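Epsin 1 (Danio rerio, PDB 5LP0) probably binds membranes rich in phosphatidylinositol 4,5-bisphosphate, modifies their curvature, aids formation of clathrin-coated invaginations and regulates receptor-mediated endocytosis. Local coordinates at residues C84-Q98 / V111-E125. Numbering follows the deposited sequence.
Sequences CRENIYAVQTLKDFQ and VREKAKQLVTLLKDE
Val91 and Leu122 lie at the heart of an apolar contact between helix 108-122 and the irregular run formed by the end of helix 78-86, helix 89-92 and the 3-10 turn 93-96, antiparallel neighbours in the all-helical ENTH domain. Val91 is a knob in the hole made by Ala115, Leu118, Val119 and Leu122. Its CG1 points away from the backbone N (chi1 -175°) and reaches Val119 CG2 at 3.7 Å, the two valines running alongside in opposing senses; Leu118 comes in crosswise to Val91. Further along, Leu122 CD1 touches Ile88 CD1 at 3.7 Å, while its other methyl, CD2, lies against Cys84 CB. The small Ala115 is consistent with a close approach of the backbones here, its CB 3.6 Å from Leu94 CB. Val111 CG1 packs on Phe97 CB, 3.6 Å away. At the same end, Arg112, bent at chi3, sets its CG and CD against Lys95 O and Phe97 O and sends NH1 to Phe97 O (2.8 Å, 160° at the hydrogen), a bond lying in both the guanidinium and carbonyl planes. Arg112 NH2 forms a salt bridge with Asp106. A leucine in place of Arg112 would probably leave the Phe97 carbonyl without this donor and Asp106 without its cationic mate. A water accepts from Lys95 NZ (3.0 Å) and donates to Lys116 O. Trp49 of helix 38-51 also touches Cys84 and Val91. Aliphatic packing around the Val91 knob thus joins the helices, while one directional arginine bond ties the backbone at Phe97, just past the 3-10 turn, to helix 108-122.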
loop_
_atom_site.group_PDB
_atom_site.type_symbol
_atom_site.label_atom_id
_atom_site.label_comp_id
_atom_site.label_asym_id
_atom_site.label_seq_id
_atom_site.Cartn_x
_atom_site.Cartn_y
_atom_site.Cartn_z
ATOM N N CYS A 84 -5.496 6.973 -5.685
ATOM C CA CYS A 84 -4.496 6.156 -6.365
ATOM C C CYS A 84 -4.594 6.320 -7.885
ATOM O O CYS A 84 -3.584 6.410 -8.577
ATOM C CB CYS A 84 -4.652 4.696 -6.005
ATOM S SG CYS A 84 -4.081 4.282 -4.374
ATOM N N ARG A 85 -5.816 6.409 -8.392
ATOM C CA ARG A 85 -6.037 6.597 -9.819
ATOM C C ARG A 85 -5.541 7.976 -10.228
ATOM O O ARG A 85 -4.959 8.133 -11.308
ATOM C CB ARG A 85 -7.518 6.422 -10.196
ATOM C CG ARG A 85 -7.991 4.980 -10.212
ATOM C CD ARG A 85 -9.382 4.835 -10.863
ATOM N NE ARG A 85 -10.450 5.347 -10.004
ATOM C CZ ARG A 85 -10.970 4.675 -8.980
ATOM N NH1 ARG A 85 -10.531 3.460 -8.699
ATOM N NH2 ARG A 85 -11.927 5.205 -8.225
ATOM N N GLU A 86 -5.759 8.964 -9.360
ATOM C CA GLU A 86 -5.241 10.319 -9.586
ATOM C C GLU A 86 -3.709 10.350 -9.628
ATOM O O GLU A 86 -3.112 11.158 -10.338
ATOM C CB GLU A 86 -5.716 11.298 -8.501
ATOM C CG GLU A 86 -7.128 11.796 -8.647
ATOM C CD GLU A 86 -7.515 12.742 -7.515
ATOM O OE1 GLU A 86 -6.658 13.058 -6.658
ATOM O OE2 GLU A 86 -8.684 13.166 -7.480
ATOM N N ASN A 87 -3.086 9.495 -8.826
ATOM C CA ASN A 87 -1.633 9.450 -8.725
ATOM C C ASN A 87 -1.065 8.195 -9.347
ATOM O O ASN A 87 -0.094 7.632 -8.842
ATOM C CB ASN A 87 -1.195 9.547 -7.272
ATOM C CG ASN A 87 -1.439 10.909 -6.689
ATOM O OD1 ASN A 87 -2.503 11.163 -6.143
ATOM N ND2 ASN A 87 -0.451 11.806 -6.805
ATOM N N ILE A 88 -1.646 7.774 -10.470
ATOM C CA ILE A 88 -1.312 6.474 -11.048
ATOM C C ILE A 88 0.156 6.377 -11.486
ATOM O O ILE A 88 0.727 5.286 -11.457
ATOM C CB ILE A 88 -2.251 6.101 -12.204
ATOM C CG1 ILE A 88 -2.068 4.639 -12.583
ATOM C CG2 ILE A 88 -2.026 6.976 -13.425
ATOM C CD1 ILE A 88 -2.470 3.698 -11.474
ATOM N N TYR A 89 0.765 7.493 -11.892
ATOM C CA TYR A 89 2.157 7.473 -12.325
ATOM C C TYR A 89 3.078 6.953 -11.221
ATOM O O TYR A 89 4.069 6.300 -11.501
ATOM C CB TYR A 89 2.638 8.870 -12.768
ATOM C CG TYR A 89 1.806 9.552 -13.833
ATOM C CD1 TYR A 89 1.320 8.858 -14.917
ATOM C CD2 TYR A 89 1.568 10.919 -13.776
ATOM C CE1 TYR A 89 0.564 9.498 -15.902
ATOM C CE2 TYR A 89 0.816 11.573 -14.755
ATOM C CZ TYR A 89 0.322 10.858 -15.810
ATOM O OH TYR A 89 -0.416 11.497 -16.785
ATOM N N ALA A 90 2.758 7.267 -9.963
ATOM C CA ALA A 90 3.539 6.829 -8.812
ATOM C C ALA A 90 3.495 5.312 -8.626
ATOM O O ALA A 90 4.381 4.735 -8.012
ATOM C CB ALA A 90 3.055 7.523 -7.546
ATOM N N VAL A 91 2.472 4.660 -9.177
ATOM C CA VAL A 91 2.457 3.196 -9.209
ATOM C C VAL A 91 3.115 2.667 -10.507
ATOM O O VAL A 91 3.938 1.757 -10.471
ATOM C CB VAL A 91 1.033 2.647 -9.072
ATOM C CG1 VAL A 91 1.058 1.114 -8.975
ATOM C CG2 VAL A 91 0.352 3.251 -7.864
ATOM N N GLN A 92 2.784 3.271 -11.642
ATOM C CA GLN A 92 3.328 2.838 -12.936
ATOM C C GLN A 92 4.852 2.861 -12.965
ATOM O O GLN A 92 5.474 1.984 -13.540
ATOM C CB GLN A 92 2.778 3.719 -14.065
ATOM C CG GLN A 92 1.337 3.455 -14.366
ATOM C CD GLN A 92 0.764 4.420 -15.375
ATOM O OE1 GLN A 92 1.330 5.484 -15.621
ATOM N NE2 GLN A 92 -0.364 4.048 -15.974
ATOM N N THR A 93 5.462 3.849 -12.316
ATOM C CA THR A 93 6.906 3.974 -12.340
ATOM C C THR A 93 7.555 2.744 -11.725
ATOM O O THR A 93 8.692 2.417 -12.061
ATOM C CB THR A 93 7.361 5.247 -11.633
ATOM O OG1 THR A 93 8.747 5.429 -11.848
ATOM C CG2 THR A 93 7.099 5.230 -10.114
ATOM N N LEU A 94 6.834 2.072 -10.836
ATOM C CA LEU A 94 7.388 0.935 -10.116
ATOM C C LEU A 94 7.540 -0.319 -10.982
ATOM O O LEU A 94 8.234 -1.262 -10.596
ATOM C CB LEU A 94 6.558 0.630 -8.880
ATOM C CG LEU A 94 6.472 1.808 -7.895
ATOM C CD1 LEU A 94 5.558 1.452 -6.702
ATOM C CD2 LEU A 94 7.842 2.255 -7.416
ATOM N N LYS A 95 6.906 -0.322 -12.152
ATOM C CA LYS A 95 7.107 -1.394 -13.129
ATOM C C LYS A 95 8.532 -1.334 -13.676
ATOM O O LYS A 95 8.978 -2.284 -14.288
ATOM C CB LYS A 95 6.078 -1.295 -14.259
ATOM C CG LYS A 95 4.633 -1.511 -13.764
ATOM C CD LYS A 95 3.562 -1.248 -14.813
ATOM C CE LYS A 95 3.703 -2.194 -15.974
ATOM N NZ LYS A 95 2.624 -1.958 -16.966
ATOM N N ASP A 96 9.222 -0.215 -13.436
ATOM C CA ASP A 96 10.620 -0.023 -13.841
ATOM C C ASP A 96 11.616 -0.129 -12.699
ATOM O O ASP A 96 12.812 0.089 -12.904
ATOM C CB ASP A 96 10.814 1.356 -14.493
ATOM C CG ASP A 96 9.843 1.614 -15.617
ATOM O OD1 ASP A 96 9.668 0.722 -16.464
ATOM O OD2 ASP A 96 9.252 2.720 -15.653
ATOM N N PHE A 97 11.139 -0.449 -11.503
ATOM C CA PHE A 97 11.984 -0.463 -10.314
ATOM C C PHE A 97 13.084 -1.508 -10.429
ATOM O O PHE A 97 12.813 -2.638 -10.801
ATOM C CB PHE A 97 11.118 -0.734 -9.084
ATOM C CG PHE A 97 11.853 -0.674 -7.779
ATOM C CD1 PHE A 97 11.821 0.473 -7.011
ATOM C CD2 PHE A 97 12.554 -1.770 -7.297
ATOM C CE1 PHE A 97 12.460 0.530 -5.804
ATOM C CE2 PHE A 97 13.206 -1.697 -6.074
ATOM C CZ PHE A 97 13.163 -0.531 -5.344
ATOM N N GLN A 98 14.313 -1.116 -10.100
ATOM C CA GLN A 98 15.474 -2.014 -10.145
ATOM C C GLN A 98 16.113 -2.152 -8.783
ATOM O O GLN A 98 16.358 -1.156 -8.102
ATOM C CB GLN A 98 16.566 -1.462 -11.081
ATOM C CG GLN A 98 16.131 -1.108 -12.485
ATOM C CD GLN A 98 15.642 -2.303 -13.278
ATOM O OE1 GLN A 98 16.326 -3.316 -13.385
ATOM N NE2 GLN A 98 14.442 -2.188 -13.840
ATOM N N VAL A 111 8.958 -6.327 -7.061
ATOM C CA VAL A 111 8.364 -4.998 -7.098
ATOM C C VAL A 111 7.703 -4.750 -8.446
ATOM O O VAL A 111 6.569 -4.279 -8.509
ATOM C CB VAL A 111 9.404 -3.892 -6.806
ATOM C CG1 VAL A 111 8.798 -2.507 -6.975
ATOM C CG2 VAL A 111 9.921 -4.070 -5.395
ATOM N N ARG A 112 8.374 -5.115 -9.535
ATOM C CA ARG A 112 7.869 -4.815 -10.868
ATOM C C ARG A 112 6.596 -5.582 -11.141
ATOM O O ARG A 112 5.645 -5.034 -11.714
ATOM C CB ARG A 112 8.916 -5.146 -11.945
ATOM C CG ARG A 112 10.174 -4.264 -11.858
ATOM C CD ARG A 112 11.127 -4.475 -13.030
ATOM N NE ARG A 112 11.830 -5.764 -13.070
ATOM C CZ ARG A 112 12.974 -6.044 -12.449
ATOM N NH1 ARG A 112 13.570 -5.154 -11.666
ATOM N NH2 ARG A 112 13.539 -7.242 -12.617
ATOM N N GLU A 113 6.551 -6.838 -10.713
ATOM C CA GLU A 113 5.363 -7.650 -10.955
ATOM C C GLU A 113 4.168 -7.191 -10.117
ATOM O O GLU A 113 3.056 -7.111 -10.634
ATOM C CB GLU A 113 5.671 -9.130 -10.692
ATOM C CG GLU A 113 4.462 -10.045 -10.777
ATOM C CD GLU A 113 3.928 -10.217 -12.182
ATOM O OE1 GLU A 113 4.574 -9.753 -13.143
ATOM O OE2 GLU A 113 2.844 -10.833 -12.311
ATOM N N LYS A 114 4.403 -6.878 -8.836
ATOM C CA LYS A 114 3.346 -6.373 -7.971
ATOM C C LYS A 114 2.796 -5.051 -8.523
ATOM O O LYS A 114 1.588 -4.849 -8.537
ATOM C CB LYS A 114 3.854 -6.252 -6.530
ATOM C CG LYS A 114 2.796 -5.801 -5.530
ATOM C CD LYS A 114 3.271 -5.904 -4.075
ATOM C CE LYS A 114 3.162 -7.325 -3.558
ATOM N NZ LYS A 114 1.758 -7.781 -3.371
ATOM N N ALA A 115 3.672 -4.165 -8.999
ATOM C CA ALA A 115 3.252 -2.913 -9.611
ATOM C C ALA A 115 2.393 -3.168 -10.855
ATOM O O ALA A 115 1.371 -2.530 -11.049
ATOM C CB ALA A 115 4.455 -2.054 -9.971
ATOM N N LYS A 116 2.819 -4.087 -11.713
ATOM C CA LYS A 116 2.066 -4.419 -12.917
ATOM C C LYS A 116 0.632 -4.787 -12.552
ATOM O O LYS A 116 -0.340 -4.288 -13.170
ATOM C CB LYS A 116 2.740 -5.591 -13.625
ATOM C CG LYS A 116 2.033 -6.080 -14.864
ATOM C CD LYS A 116 2.698 -7.317 -15.446
ATOM C CE LYS A 116 1.948 -7.786 -16.670
ATOM N NZ LYS A 116 2.741 -8.796 -17.412
ATOM N N GLN A 117 0.489 -5.682 -11.567
ATOM C CA GLN A 117 -0.841 -6.137 -11.161
ATOM C C GLN A 117 -1.683 -5.039 -10.521
ATOM O O GLN A 117 -2.905 -4.988 -10.720
ATOM C CB GLN A 117 -0.750 -7.360 -10.240
ATOM C CG GLN A 117 0.038 -8.513 -10.849
ATOM C CD GLN A 117 -0.547 -9.062 -12.130
ATOM O OE1 GLN A 117 -1.718 -8.860 -12.452
ATOM N NE2 GLN A 117 0.252 -9.831 -12.832
ATOM N N LEU A 118 -1.047 -4.163 -9.755
ATOM C CA LEU A 118 -1.782 -3.109 -9.093
ATOM C C LEU A 118 -2.270 -2.091 -10.111
ATOM O O LEU A 118 -3.362 -1.563 -9.984
ATOM C CB LEU A 118 -0.915 -2.467 -7.998
ATOM C CG LEU A 118 -1.486 -1.342 -7.139
ATOM C CD1 LEU A 118 -2.785 -1.801 -6.533
ATOM C CD2 LEU A 118 -0.508 -0.929 -6.047
ATOM N N VAL A 119 -1.486 -1.840 -11.153
ATOM C CA VAL A 119 -1.882 -0.901 -12.181
ATOM C C VAL A 119 -3.087 -1.453 -12.955
ATOM O O VAL A 119 -4.046 -0.718 -13.199
ATOM C CB VAL A 119 -0.728 -0.615 -13.169
ATOM C CG1 VAL A 119 -1.248 0.136 -14.386
ATOM C CG2 VAL A 119 0.380 0.197 -12.487
ATOM N N THR A 120 -3.065 -2.738 -13.338
ATOM C CA THR A 120 -4.222 -3.288 -14.075
ATOM C C THR A 120 -5.501 -3.256 -13.231
ATOM O O THR A 120 -6.587 -2.954 -13.747
ATOM C CB THR A 120 -3.994 -4.705 -14.650
ATOM O OG1 THR A 120 -3.927 -5.658 -13.599
ATOM C CG2 THR A 120 -2.731 -4.767 -15.475
ATOM N N LEU A 121 -5.374 -3.535 -11.937
ATOM C CA LEU A 121 -6.518 -3.423 -11.038
ATOM C C LEU A 121 -7.077 -1.997 -11.004
ATOM O O LEU A 121 -8.282 -1.791 -11.147
ATOM C CB LEU A 121 -6.117 -3.825 -9.636
ATOM C CG LEU A 121 -7.173 -3.529 -8.573
ATOM C CD1 LEU A 121 -8.484 -4.264 -8.866
ATOM C CD2 LEU A 121 -6.593 -3.926 -7.258
ATOM N N LEU A 122 -6.205 -1.012 -10.786
ATOM C CA LEU A 122 -6.641 0.376 -10.643
ATOM C C LEU A 122 -7.320 0.922 -11.904
ATOM O O LEU A 122 -8.202 1.775 -11.818
ATOM C CB LEU A 122 -5.467 1.277 -10.243
ATOM C CG LEU A 122 -5.093 1.200 -8.765
ATOM C CD1 LEU A 122 -3.743 1.827 -8.512
ATOM C CD2 LEU A 122 -6.188 1.873 -7.939
ATOM N N LYS A 123 -6.927 0.408 -13.064
ATOM C CA LYS A 123 -7.488 0.892 -14.319
ATOM C C LYS A 123 -8.866 0.295 -14.645
ATOM O O LYS A 123 -9.489 0.701 -15.624
ATOM C CB LYS A 123 -6.499 0.655 -15.470
ATOM C CG LYS A 123 -5.231 1.525 -15.383
ATOM C CD LYS A 123 -4.262 1.246 -16.530
ATOM C CE LYS A 123 -3.038 2.156 -16.493
ATOM N NZ LYS A 123 -2.037 1.765 -17.540
ATOM N N ASP A 124 -9.354 -0.631 -13.820
ATOM C CA ASP A 124 -10.593 -1.350 -14.120
ATOM C C ASP A 124 -11.623 -1.226 -12.991
ATOM O O ASP A 124 -11.539 -1.929 -11.983
ATOM C CB ASP A 124 -10.281 -2.826 -14.370
ATOM C CG ASP A 124 -11.418 -3.546 -15.033
ATOM O OD1 ASP A 124 -12.567 -3.339 -14.607
ATOM O OD2 ASP A 124 -11.162 -4.315 -15.980
ATOM N N GLU A 125 -12.605 -0.344 -13.168
ATOM C CA GLU A 125 -13.548 -0.034 -12.095
ATOM C C GLU A 125 -14.486 -1.198 -11.767
ATOM O O GLU A 125 -14.880 -1.379 -10.604
ATOM C CB GLU A 125 -14.290 1.274 -12.398
ATOM C CG GLU A 125 -13.315 2.410 -12.720
ATOM C CD GLU A 125 -13.810 3.790 -12.309
ATOM O OE1 GLU A 125 -14.523 3.904 -11.291
ATOM O OE2 GLU A 125 -13.468 4.769 -13.005
HETATM O O HOH W 1 0.158 -3.101 -15.669
#